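DNA alpha-glucosyltransferase (Enterobacteria phage T4, PDB 1XV5) is a glycosyltransferase of the GT-B clan, built on two Rossmann-like domains that face each other across a cleft and modelled here with uridine-5'-diphosphate bound. Local coordinates at residues V17-F20 with S21-R25; P178-I181 with V182-R185; M281-R284 with M285-S288; S305-Y308 with T309-E312. One frame throughout, in Å; residues are numbered along the deposited sequence.

Contact 1: residues V17-F20 with S21-R25. With UDP (uridine-5'-diphosphate), chain C.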
loop_
_atom_site.group_PDB
_atom_site.type_symbol
_atom_site.label_atom_id
_atom_site.label_comp_id
_atom_site.label_asym_id
_atom_site.label_seq_id
_atom_site.Cartn_x
_atom_site.Cartn_y
_atom_site.Cartn_z
ATOM N N VAL A 17 -3.507 1.644 -3.837
ATOM C CA VAL A 17 -4.496 2.689 -4.065
ATOM C C VAL A 17 -5.896 2.095 -3.980
ATOM O O VAL A 17 -6.812 2.704 -3.418
ATOM C CB VAL A 17 -4.291 3.355 -5.437
ATOM C CG1 VAL A 17 -5.400 4.368 -5.703
ATOM C CG2 VAL A 17 -2.937 4.050 -5.463
ATOM N N THR A 18 -6.064 0.905 -4.542
ATOM C CA THR A 18 -7.353 0.233 -4.493
ATOM C C THR A 18 -7.666 -0.120 -3.042
ATOM O O THR A 18 -8.775 0.105 -2.562
ATOM C CB THR A 18 -7.337 -1.042 -5.360
ATOM O OG1 THR A 18 -7.335 -0.662 -6.743
ATOM C CG2 THR A 18 -8.551 -1.914 -5.070
ATOM N N LYS A 19 -6.675 -0.667 -2.347
ATOM C CA LYS A 19 -6.839 -1.038 -0.946
ATOM C C LYS A 19 -7.250 0.183 -0.121
ATOM O O LYS A 19 -8.192 0.127 0.668
ATOM C CB LYS A 19 -5.529 -1.614 -0.406
ATOM C CG LYS A 19 -5.572 -1.997 1.064
ATOM C CD LYS A 19 -6.660 -3.018 1.348
ATOM C CE LYS A 19 -6.563 -3.515 2.782
ATOM N NZ LYS A 19 -7.687 -4.405 3.147
ATOM N N PHE A 20 -6.530 1.284 -0.306
ATOM C CA PHE A 20 -6.831 2.514 0.414
ATOM C C PHE A 20 -8.261 2.954 0.118
ATOM O O PHE A 20 -9.022 3.275 1.026
ATOM C CB PHE A 20 -5.868 3.627 -0.006
ATOM C CG PHE A 20 -6.190 4.964 0.597
ATOM C CD1 PHE A 20 -5.778 5.280 1.886
ATOM C CD2 PHE A 20 -6.921 5.906 -0.124
ATOM C CE1 PHE A 20 -6.085 6.513 2.451
ATOM C CE2 PHE A 20 -7.236 7.149 0.433
ATOM C CZ PHE A 20 -6.818 7.454 1.719
ATOM N N SER A 21 -8.620 2.964 -1.162
ATOM C CA SER A 21 -9.958 3.385 -1.560
ATOM C C SER A 21 -11.056 2.546 -0.912
ATOM O O SER A 21 -12.098 3.076 -0.527
ATOM C CB SER A 21 -10.087 3.339 -3.084
ATOM O OG SER A 21 -9.212 4.283 -3.684
ATOM N N LEU A 22 -10.824 1.244 -0.785
ATOM C CA LEU A 22 -11.814 0.362 -0.180
ATOM C C LEU A 22 -11.895 0.572 1.329
ATOM O O LEU A 22 -12.984 0.572 1.906
ATOM C CB LEU A 22 -11.486 -1.098 -0.502
ATOM C CG LEU A 22 -11.503 -1.446 -1.998
ATOM C CD1 LEU A 22 -11.151 -2.913 -2.200
ATOM C CD2 LEU A 22 -12.880 -1.150 -2.577
ATOM N N GLU A 23 -10.743 0.756 1.969
ATOM C CA GLU A 23 -10.706 0.987 3.410
ATOM C C GLU A 23 -11.324 2.350 3.710
ATOM O O GLU A 23 -11.980 2.533 4.736
ATOM C CB GLU A 23 -9.259 0.940 3.916
ATOM C CG GLU A 23 -8.645 -0.446 3.854
ATOM C CD GLU A 23 -9.199 -1.379 4.917
ATOM O OE1 GLU A 23 -9.069 -2.610 4.755
ATOM O OE2 GLU A 23 -9.753 -0.888 5.923
ATOM N N GLN A 24 -11.103 3.300 2.805
ATOM C CA GLN A 24 -11.644 4.647 2.940
ATOM C C GLN A 24 -13.167 4.567 2.872
ATOM O O GLN A 24 -13.868 5.168 3.683
ATOM C CB GLN A 24 -11.112 5.532 1.812
ATOM C CG GLN A 24 -11.418 7.016 1.944
ATOM C CD GLN A 24 -10.581 7.846 0.989
ATOM O OE1 GLN A 24 -10.023 8.878 1.363
ATOM N NE2 GLN A 24 -10.489 7.395 -0.254
ATOM N N ARG A 25 -13.673 3.819 1.897
ATOM C CA ARG A 25 -15.112 3.655 1.751
ATOM C C ARG A 25 -15.676 3.049 3.032
ATOM O O ARG A 25 -16.665 3.540 3.576
ATOM C CB ARG A 25 -15.423 2.744 0.558
ATOM C CG ARG A 25 -16.861 2.248 0.498
ATOM C CD ARG A 25 -17.120 1.477 -0.794
ATOM N NE ARG A 25 -18.467 0.912 -0.848
ATOM C CZ ARG A 25 -18.843 -0.190 -0.207
ATOM N NH1 ARG A 25 -20.092 -0.627 -0.312
ATOM N NH2 ARG A 25 -17.969 -0.868 0.526
HETATM N N1 UDP C . -2.035 -7.094 -2.940
HETATM C C2 UDP C . -2.909 -8.098 -3.307
HETATM N N3 UDP C . -2.443 -8.940 -4.285
HETATM C C4 UDP C . -1.212 -8.884 -4.911
HETATM C C5 UDP C . -0.362 -7.823 -4.466
HETATM C C6 UDP C . -0.794 -6.983 -3.520
HETATM O O2 UDP C . -4.009 -8.235 -2.797
HETATM O O4 UDP C . -0.934 -9.715 -5.775
HETATM C "C1'" UDP C . -2.484 -6.146 -1.915
HETATM C "C2'" UDP C . -1.617 -6.100 -0.662
HETATM O "O2'" UDP C . -1.932 -7.161 0.214
HETATM C "C3'" UDP C . -1.984 -4.720 -0.134
HETATM C "C4'" UDP C . -2.036 -3.900 -1.423
HETATM O "O4'" UDP C . -2.408 -4.847 -2.461
HETATM O "O3'" UDP C . -3.280 -4.772 0.463
HETATM C "C5'" UDP C . -0.735 -3.222 -1.804
HETATM O "O5'" UDP C . -0.555 -2.050 -1.018
HETATM P PA UDP C . 0.838 -1.667 -0.342
HETATM O O1A UDP C . 0.594 -0.396 0.371
HETATM O O2A UDP C . 1.341 -2.841 0.418
HETATM O O3A UDP C . 1.877 -1.419 -1.582
HETATM P PB UDP C . 1.653 -0.830 -3.095
HETATM O O1B UDP C . 2.879 -0.065 -3.439
HETATM O O2B UDP C . 1.237 -1.954 -3.963
HETATM O O3B UDP C . 0.443 0.188 -2.951
#
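K19 and E23 meet because both chains bend at chi2: K19 sends CG anti to its backbone N and then turns at 58°, while E23 folds the other way at -73° beyond a CG that stands anti to its carbonyl carbon. The two chains cross at a slant, and K19 NZ closes a salt bridge of 2.8 Å to E23 OE1. NZ comes to the lone pair of OE1 that faces away from OE2. OE2 is taken by the backbone N of D180, so both carboxylate oxygens are held and the group has little freedom to turn. Farther back along the lysine, CG lies 3.6 Å from O3' of UDP.

Two residues earlier in each segment, V17 O takes two donors from S21. The helical N-H of S21 reaches V17 O at 2.9 Å on one face of the carbonyl plane, and the hydroxyl OG arrives on the opposite face. T18 CG2 and L22 CD1 run side by side, 4.0 Å apart, while T18 OG1 accepts from G14 N. The ring of F20 and the flat end of Q24 cross at a slant, their planes inclined by 67°.

All of this lies on helix 17-30. V17, F20 and Q24 lean on strand 78-83, T18 and S21 touch strand 3-8, and F20, E23 and Q24 pack against helix 388-399.

Contact 2: residues P178-I181 with V182-R185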
loop_
_atom_site.group_PDB
_atom_site.type_symbol
_atom_site.label_atom_id
_atom_site.label_comp_id
_atom_site.label_asym_id
_atom_site.label_seq_id
_atom_site.Cartn_x
_atom_site.Cartn_y
_atom_site.Cartn_z
ATOM N N PRO A 178 -4.509 4.114 6.029
ATOM C CA PRO A 178 -5.121 3.283 7.068
ATOM C C PRO A 178 -5.823 2.009 6.638
ATOM O O PRO A 178 -6.274 1.871 5.506
ATOM C CB PRO A 178 -6.115 4.238 7.750
ATOM C CG PRO A 178 -5.971 5.583 7.002
ATOM C CD PRO A 178 -5.426 5.201 5.659
ATOM N N MET A 179 -5.924 1.085 7.585
ATOM C CA MET A 179 -6.604 -0.181 7.369
ATOM C C MET A 179 -7.335 -0.523 8.656
ATOM O O MET A 179 -6.876 -0.166 9.740
ATOM C CB MET A 179 -5.594 -1.285 7.053
ATOM C CG MET A 179 -6.218 -2.644 6.836
ATOM S SD MET A 179 -4.993 -3.860 6.331
ATOM C CE MET A 179 -4.572 -4.595 7.923
ATOM N N ASP A 180 -8.484 -1.183 8.543
ATOM C CA ASP A 180 -9.209 -1.589 9.734
ATOM C C ASP A 180 -8.471 -2.847 10.184
ATOM O O ASP A 180 -8.778 -3.960 9.745
ATOM C CB ASP A 180 -10.664 -1.934 9.416
ATOM C CG ASP A 180 -11.481 -2.204 10.667
ATOM O OD1 ASP A 180 -10.884 -2.606 11.689
ATOM O OD2 ASP A 180 -12.718 -2.025 10.627
ATOM N N ILE A 181 -7.479 -2.651 11.041
ATOM C CA ILE A 181 -6.658 -3.740 11.550
ATOM C C ILE A 181 -7.444 -4.696 12.448
ATOM O O ILE A 181 -7.191 -5.903 12.464
ATOM C CB ILE A 181 -5.442 -3.149 12.294
ATOM C CG1 ILE A 181 -4.495 -2.523 11.262
ATOM C CG2 ILE A 181 -4.743 -4.220 13.123
ATOM C CD1 ILE A 181 -3.392 -1.664 11.845
ATOM N N VAL A 182 -8.404 -4.149 13.184
ATOM C CA VAL A 182 -9.238 -4.949 14.070
ATOM C C VAL A 182 -10.052 -5.947 13.246
ATOM O O VAL A 182 -10.145 -7.125 13.587
ATOM C CB VAL A 182 -10.212 -4.050 14.865
ATOM C CG1 VAL A 182 -11.105 -4.902 15.753
ATOM C CG2 VAL A 182 -9.429 -3.046 15.695
ATOM N N LYS A 183 -10.639 -5.465 12.155
ATOM C CA LYS A 183 -11.450 -6.313 11.291
ATOM C C LYS A 183 -10.668 -7.495 10.724
ATOM O O LYS A 183 -11.176 -8.612 10.671
ATOM C CB LYS A 183 -12.046 -5.486 10.151
ATOM C CG LYS A 183 -13.024 -6.264 9.286
ATOM C CD LYS A 183 -13.811 -5.344 8.365
ATOM C CE LYS A 183 -14.595 -4.316 9.167
ATOM N NZ LYS A 183 -15.430 -4.953 10.227
ATOM N N VAL A 184 -9.434 -7.254 10.293
ATOM C CA VAL A 184 -8.615 -8.331 9.755
ATOM C C VAL A 184 -8.325 -9.359 10.843
ATOM O O VAL A 184 -8.418 -10.563 10.606
ATOM C CB VAL A 184 -7.285 -7.794 9.174
ATOM C CG1 VAL A 184 -6.353 -8.949 8.836
ATOM C CG2 VAL A 184 -7.573 -6.977 7.922
ATOM N N ARG A 185 -7.980 -8.899 12.043
ATOM C CA ARG A 185 -7.710 -9.854 13.113
ATOM C C ARG A 185 -8.945 -10.682 13.449
ATOM O O ARG A 185 -8.856 -11.894 13.641
ATOM C CB ARG A 185 -7.236 -9.162 14.392
ATOM C CG ARG A 185 -7.151 -10.162 15.554
ATOM C CD ARG A 185 -6.481 -9.621 16.805
ATOM N NE ARG A 185 -6.348 -10.690 17.801
ATOM C CZ ARG A 185 -5.506 -10.658 18.829
ATOM N NH1 ARG A 185 -4.714 -9.607 19.012
ATOM N NH2 ARG A 185 -5.446 -11.685 19.669
HETATM O O HOH W 1 -14.447 -2.668 12.533
#
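The carboxylate of D180 is covered on one face by K183. K183 CB sits above D180 CG at 3.4 Å, and on that same side the backbone N-H of K183 comes down on D180 OD1. This bond is 2.9 Å long from K183 N to D180 OD1 and nearly straight, but the donor stands 61° out of the carboxylate plane. A water lies beyond OD2, donating to D180 OD2 at 2.7 Å and weakly accepting from K183 NZ. The lysine chain curls back at its last two torsions, yet NZ stops 4.0 Å from OD2 of D180, too far for a salt bridge. With CG anti to the backbone N (chi1 -173°), D180 has its carboxylate set beside the first turn of the helix.

Backbone bonds follow on: V184 N to D180 O is weak, whereas R185 N to I181 O, at 3.1 Å, is an ordinary helical bond. R185 spends its guanidinium on a salt bridge with E376 and cation-pi contacts with W189 and Y379. On the buried side, M179 bends at its last torsion and crosses V184 at about a right angle, CE of M179 reaching CG2 of V184 at 3.8 Å.

An aspartate N-cap, with apolar residues just before it and four positions after it in contact, is the N-terminal capping arrangement known as the hydrophobic staple. Here it starts helix 181-188, directly after the loop from strand 172-174.

Contact 3: residues M281-R284 with M285-S288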
loop_
_atom_site.group_PDB
_atom_site.type_symbol
_atom_site.label_atom_id
_atom_site.label_comp_id
_atom_site.label_asym_id
_atom_site.label_seq_id
_atom_site.Cartn_x
_atom_site.Cartn_y
_atom_site.Cartn_z
ATOM N N MET A 281 -4.459 -14.675 0.686
ATOM C CA MET A 281 -3.115 -14.472 1.211
ATOM C C MET A 281 -3.182 -14.323 2.729
ATOM O O MET A 281 -2.387 -14.920 3.451
ATOM C CB MET A 281 -2.484 -13.223 0.587
ATOM C CG MET A 281 -1.098 -12.867 1.121
ATOM S SD MET A 281 -1.113 -12.037 2.731
ATOM C CE MET A 281 -1.665 -10.392 2.234
ATOM N N LEU A 282 -4.133 -13.531 3.217
ATOM C CA LEU A 282 -4.271 -13.335 4.660
ATOM C C LEU A 282 -4.492 -14.668 5.374
ATOM O O LEU A 282 -3.972 -14.888 6.467
ATOM C CB LEU A 282 -5.429 -12.372 4.967
ATOM C CG LEU A 282 -5.223 -10.916 4.528
ATOM C CD1 LEU A 282 -6.478 -10.110 4.807
ATOM C CD2 LEU A 282 -4.033 -10.313 5.276
ATOM N N GLU A 283 -5.258 -15.560 4.758
ATOM C CA GLU A 283 -5.511 -16.868 5.350
ATOM C C GLU A 283 -4.200 -17.657 5.404
ATOM O O GLU A 283 -3.850 -18.227 6.440
ATOM C CB GLU A 283 -6.566 -17.620 4.529
ATOM C CG GLU A 283 -6.915 -19.017 5.023
ATOM C CD GLU A 283 -7.427 -19.047 6.457
ATOM O OE1 GLU A 283 -8.091 -18.081 6.888
ATOM O OE2 GLU A 283 -7.174 -20.054 7.148
ATOM N N ARG A 284 -3.467 -17.675 4.292
ATOM C CA ARG A 284 -2.195 -18.396 4.240
ATOM C C ARG A 284 -1.180 -17.802 5.213
ATOM O O ARG A 284 -0.458 -18.535 5.902
ATOM C CB ARG A 284 -1.600 -18.359 2.826
ATOM C CG ARG A 284 -2.325 -19.221 1.798
ATOM C CD ARG A 284 -1.556 -19.254 0.472
ATOM N NE ARG A 284 -1.573 -17.977 -0.237
ATOM C CZ ARG A 284 -2.521 -17.604 -1.093
ATOM N NH1 ARG A 284 -3.542 -18.412 -1.352
ATOM N NH2 ARG A 284 -2.441 -16.429 -1.707
ATOM N N MET A 285 -1.131 -16.475 5.263
ATOM C CA MET A 285 -0.190 -15.780 6.134
ATOM C C MET A 285 -0.491 -16.015 7.609
ATOM O O MET A 285 0.430 -16.144 8.417
ATOM C CB MET A 285 -0.212 -14.279 5.841
ATOM C CG MET A 285 0.845 -13.473 6.583
ATOM S SD MET A 285 2.536 -13.852 6.054
ATOM C CE MET A 285 2.616 -12.955 4.475
ATOM N N SER A 286 -1.776 -16.082 7.956
ATOM C CA SER A 286 -2.177 -16.291 9.344
ATOM C C SER A 286 -1.696 -17.639 9.871
ATOM O O SER A 286 -1.654 -17.860 11.085
ATOM C CB SER A 286 -3.703 -16.209 9.481
ATOM O OG SER A 286 -4.324 -17.335 8.878
ATOM N N LYS A 287 -1.343 -18.539 8.959
ATOM C CA LYS A 287 -0.866 -19.864 9.338
ATOM C C LYS A 287 0.624 -20.025 9.068
ATOM O O LYS A 287 1.156 -21.133 9.135
ATOM C CB LYS A 287 -1.660 -20.945 8.587
ATOM C CG LYS A 287 -3.129 -21.019 9.015
ATOM C CD LYS A 287 -3.925 -22.061 8.226
ATOM C CE LYS A 287 -4.102 -21.654 6.772
ATOM N NZ LYS A 287 -5.047 -22.554 6.045
ATOM N N SER A 288 1.291 -18.912 8.769
ATOM C CA SER A 288 2.727 -18.910 8.492
ATOM C C SER A 288 3.485 -18.362 9.697
ATOM O O SER A 288 3.081 -17.370 10.300
ATOM C CB SER A 288 3.030 -18.052 7.264
ATOM O OG SER A 288 2.350 -18.541 6.123
#
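S286 OG donates to E283 O at 2.6 Å, a short bond three residues back along the helix. R284 O, next in line, takes two donors from opposite faces of its plane: S288 OG at 2.8 Å and K287 N at 3.2 Å, each well out of the plane. With CG turned away from the carbonyl carbon, K287 brings its side chain back across that of E283, and a long salt bridge of 3.5 Å joins K287 NZ to E283 OE2. The other oxygen of E283 pairs with K190, whose NZ also reaches S286 OG. S288 OG is shared in turn with R201 NE.

Deeper in the helix the bonds are regular: M285 N donates to M281 O at 2.7 Å, and S286 N to L282 O. R284 carries its guanidinium back along the helix to a salt bridge with E233, and the backbone N of M281 lies over one face of it, toward the rim.

M281 and M285 lie alongside each other, pointing the same way, with SD of M281 against CB of M285 at 3.9 Å. M285 packs on strand 199-203 and helix 308-316, while M281 also touches UDP.

The change from i+4 bonds to the i+3 bond of K287 is typical of a helix running out. Here the chain passes straight into strand 288-293, completing the beta-alpha-beta crossover from strand 270-273 in a Rossmann-like parallel sheet.

Contact 4: residues S305-Y308 with T309-E312. With UDP (uridine-5'-diphosphate), chain C.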
loop_
_atom_site.group_PDB
_atom_site.type_symbol
_atom_site.label_atom_id
_atom_site.label_comp_id
_atom_site.label_asym_id
_atom_site.label_seq_id
_atom_site.Cartn_x
_atom_site.Cartn_y
_atom_site.Cartn_z
ATOM N N SER A 305 4.036 6.771 7.268
ATOM C CA SER A 305 3.356 5.708 6.543
ATOM C C SER A 305 3.996 4.336 6.375
ATOM O O SER A 305 5.043 4.200 5.738
ATOM C CB SER A 305 2.968 6.210 5.148
ATOM O OG SER A 305 2.204 7.398 5.219
ATOM N N LEU A 306 3.362 3.323 6.960
ATOM C CA LEU A 306 3.801 1.953 6.746
ATOM C C LEU A 306 2.920 1.628 5.546
ATOM O O LEU A 306 2.017 2.407 5.211
ATOM C CB LEU A 306 3.439 1.032 7.915
ATOM C CG LEU A 306 4.445 0.971 9.066
ATOM C CD1 LEU A 306 3.880 0.101 10.182
ATOM C CD2 LEU A 306 5.781 0.411 8.560
ATOM N N GLU A 307 3.179 0.507 4.890
ATOM C CA GLU A 307 2.386 0.109 3.734
ATOM C C GLU A 307 1.352 -0.923 4.155
ATOM O O GLU A 307 1.420 -1.469 5.257
ATOM C CB GLU A 307 3.301 -0.472 2.661
ATOM C CG GLU A 307 4.309 0.532 2.155
ATOM C CD GLU A 307 5.251 -0.055 1.134
ATOM O OE1 GLU A 307 6.236 -0.713 1.533
ATOM O OE2 GLU A 307 4.991 0.134 -0.069
ATOM N N TYR A 308 0.385 -1.187 3.285
ATOM C CA TYR A 308 -0.641 -2.160 3.622
ATOM C C TYR A 308 -0.080 -3.541 3.918
ATOM O O TYR A 308 -0.542 -4.202 4.843
ATOM C CB TYR A 308 -1.700 -2.223 2.522
ATOM C CG TYR A 308 -2.659 -1.061 2.620
ATOM C CD1 TYR A 308 -2.680 -0.058 1.655
ATOM C CD2 TYR A 308 -3.496 -0.926 3.731
ATOM C CE1 TYR A 308 -3.509 1.059 1.799
ATOM C CE2 TYR A 308 -4.321 0.182 3.883
ATOM C CZ TYR A 308 -4.322 1.169 2.919
ATOM O OH TYR A 308 -5.125 2.275 3.092
ATOM N N THR A 309 0.918 -3.983 3.157
ATOM C CA THR A 309 1.486 -5.295 3.430
ATOM C C THR A 309 2.114 -5.327 4.823
ATOM O O THR A 309 2.155 -6.378 5.453
ATOM C CB THR A 309 2.527 -5.720 2.367
ATOM O OG1 THR A 309 3.447 -4.650 2.129
ATOM C CG2 THR A 309 1.823 -6.093 1.061
ATOM N N HIS A 310 2.606 -4.185 5.302
ATOM C CA HIS A 310 3.178 -4.119 6.654
ATOM C C HIS A 310 2.051 -4.412 7.648
ATOM O O HIS A 310 2.156 -5.281 8.514
ATOM C CB HIS A 310 3.693 -2.711 6.981
ATOM C CG HIS A 310 5.029 -2.379 6.394
ATOM N ND1 HIS A 310 5.226 -1.274 5.594
ATOM C CD2 HIS A 310 6.248 -2.943 6.569
ATOM C CE1 HIS A 310 6.512 -1.167 5.307
ATOM N NE2 HIS A 310 7.153 -2.167 5.886
ATOM N N LEU A 311 0.973 -3.651 7.515
ATOM C CA LEU A 311 -0.169 -3.779 8.410
ATOM C C LEU A 311 -0.821 -5.150 8.373
ATOM O O LEU A 311 -1.252 -5.670 9.402
ATOM C CB LEU A 311 -1.204 -2.700 8.081
ATOM C CG LEU A 311 -0.683 -1.259 8.025
ATOM C CD1 LEU A 311 -1.861 -0.314 7.823
ATOM C CD2 LEU A 311 0.072 -0.906 9.318
ATOM N N GLU A 312 -0.890 -5.740 7.188
ATOM C CA GLU A 312 -1.505 -7.045 7.040
ATOM C C GLU A 312 -0.767 -8.127 7.828
ATOM O O GLU A 312 -1.390 -9.031 8.371
ATOM C CB GLU A 312 -1.602 -7.392 5.549
ATOM C CG GLU A 312 -2.677 -6.556 4.850
ATOM C CD GLU A 312 -2.595 -6.567 3.332
ATOM O OE1 GLU A 312 -3.600 -6.176 2.700
ATOM O OE2 GLU A 312 -1.543 -6.943 2.770
HETATM N N1 UDP C . -2.035 -7.094 -2.940
HETATM C C2 UDP C . -2.909 -8.098 -3.307
HETATM N N3 UDP C . -2.443 -8.940 -4.285
HETATM C C4 UDP C . -1.212 -8.884 -4.911
HETATM C C5 UDP C . -0.362 -7.823 -4.466
HETATM C C6 UDP C . -0.794 -6.983 -3.520
HETATM O O2 UDP C . -4.009 -8.235 -2.797
HETATM O O4 UDP C . -0.934 -9.715 -5.775
HETATM C "C1'" UDP C . -2.484 -6.146 -1.915
HETATM C "C2'" UDP C . -1.617 -6.100 -0.662
HETATM O "O2'" UDP C . -1.932 -7.161 0.214
HETATM C "C3'" UDP C . -1.984 -4.720 -0.134
HETATM C "C4'" UDP C . -2.036 -3.900 -1.423
HETATM O "O4'" UDP C . -2.408 -4.847 -2.461
HETATM O "O3'" UDP C . -3.280 -4.772 0.463
HETATM C "C5'" UDP C . -0.735 -3.222 -1.804
HETATM O "O5'" UDP C . -0.555 -2.050 -1.018
HETATM P PA UDP C . 0.838 -1.667 -0.342
HETATM O O1A UDP C . 0.594 -0.396 0.371
HETATM O O2A UDP C . 1.341 -2.841 0.418
HETATM O O3A UDP C . 1.877 -1.419 -1.582
HETATM P PB UDP C . 1.653 -0.830 -3.095
HETATM O O1B UDP C . 2.879 -0.065 -3.439
HETATM O O2B UDP C . 1.237 -1.954 -3.963
HETATM O O3B UDP C . 0.443 0.188 -2.951
#
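Y308 and E312, one helical turn apart and joined by a 2.8 Å bond from E312 N to Y308 O, both hold UDP. At the alpha phosphate, Y308 N donates to O1A at 3.0 Å, and the next amide, T309 N, donates to O2A at the same distance. At the ribose, the carboxylate of E312 accepts from both hydroxyls: O2' donates to OE2 at 2.6 Å and O3' to OE1 at 2.7 Å. E312 stays extended beyond CG, which carries its carboxylate past Y308 to the sugar.

The second shell fixes where these groups stand. Y308 OH donates to P178 O, T309 OG1 is met by Q293, and N278 ND2 binds E312 OE1. E307 holds the N-cap position. Its carboxylate forms a salt bridge with K210, itself bonded to UDP, and hydrogen bonds with S295 and Q293, while its backbone O accepts from L311 N.

Behind the cap, H310 turns its ring back along the chain. Its ND1 accepts from E307 N at 2.8 Å in a nearly straight bond (173°) lying in the ring plane, and L306 CD2 sits over one face of the same ring, 3.5 Å from its centroid, a CH-pi contact. L306 CD1 meets L311 CD2 at 4.0 Å.

A phosphate at a helix N-terminus, where amides of the first turn point at it and the helix dipole probably stabilises its charge, together with a glutamate clasping the ribose diol, is characteristic of the nucleotide site in the C-terminal domain of GT-B glycosyltransferases.

Overall arrangement
Contact 4 lies at the middle of the group, 11 to 15 Å centre to centre from the other three, and touches each of them. Contact 1 comes from the N-terminal domain and closes on it across the cleft, with K19 CG 3.4 Å from Y308 CG; both contacts also meet UDP. Contact 2, on the chain leaving the first sheet, bridges the two: M179 CB packs on CE2 of Y308 at 3.7 Å. On the far side contact 3 abuts the ribose-binding glutamate, M281 CE lying 3.5 Å from E312 OE2, and meets contact 2 through L282 and V184. Contacts 1 and 3 do not touch; their nearest atoms are about 6 Å apart.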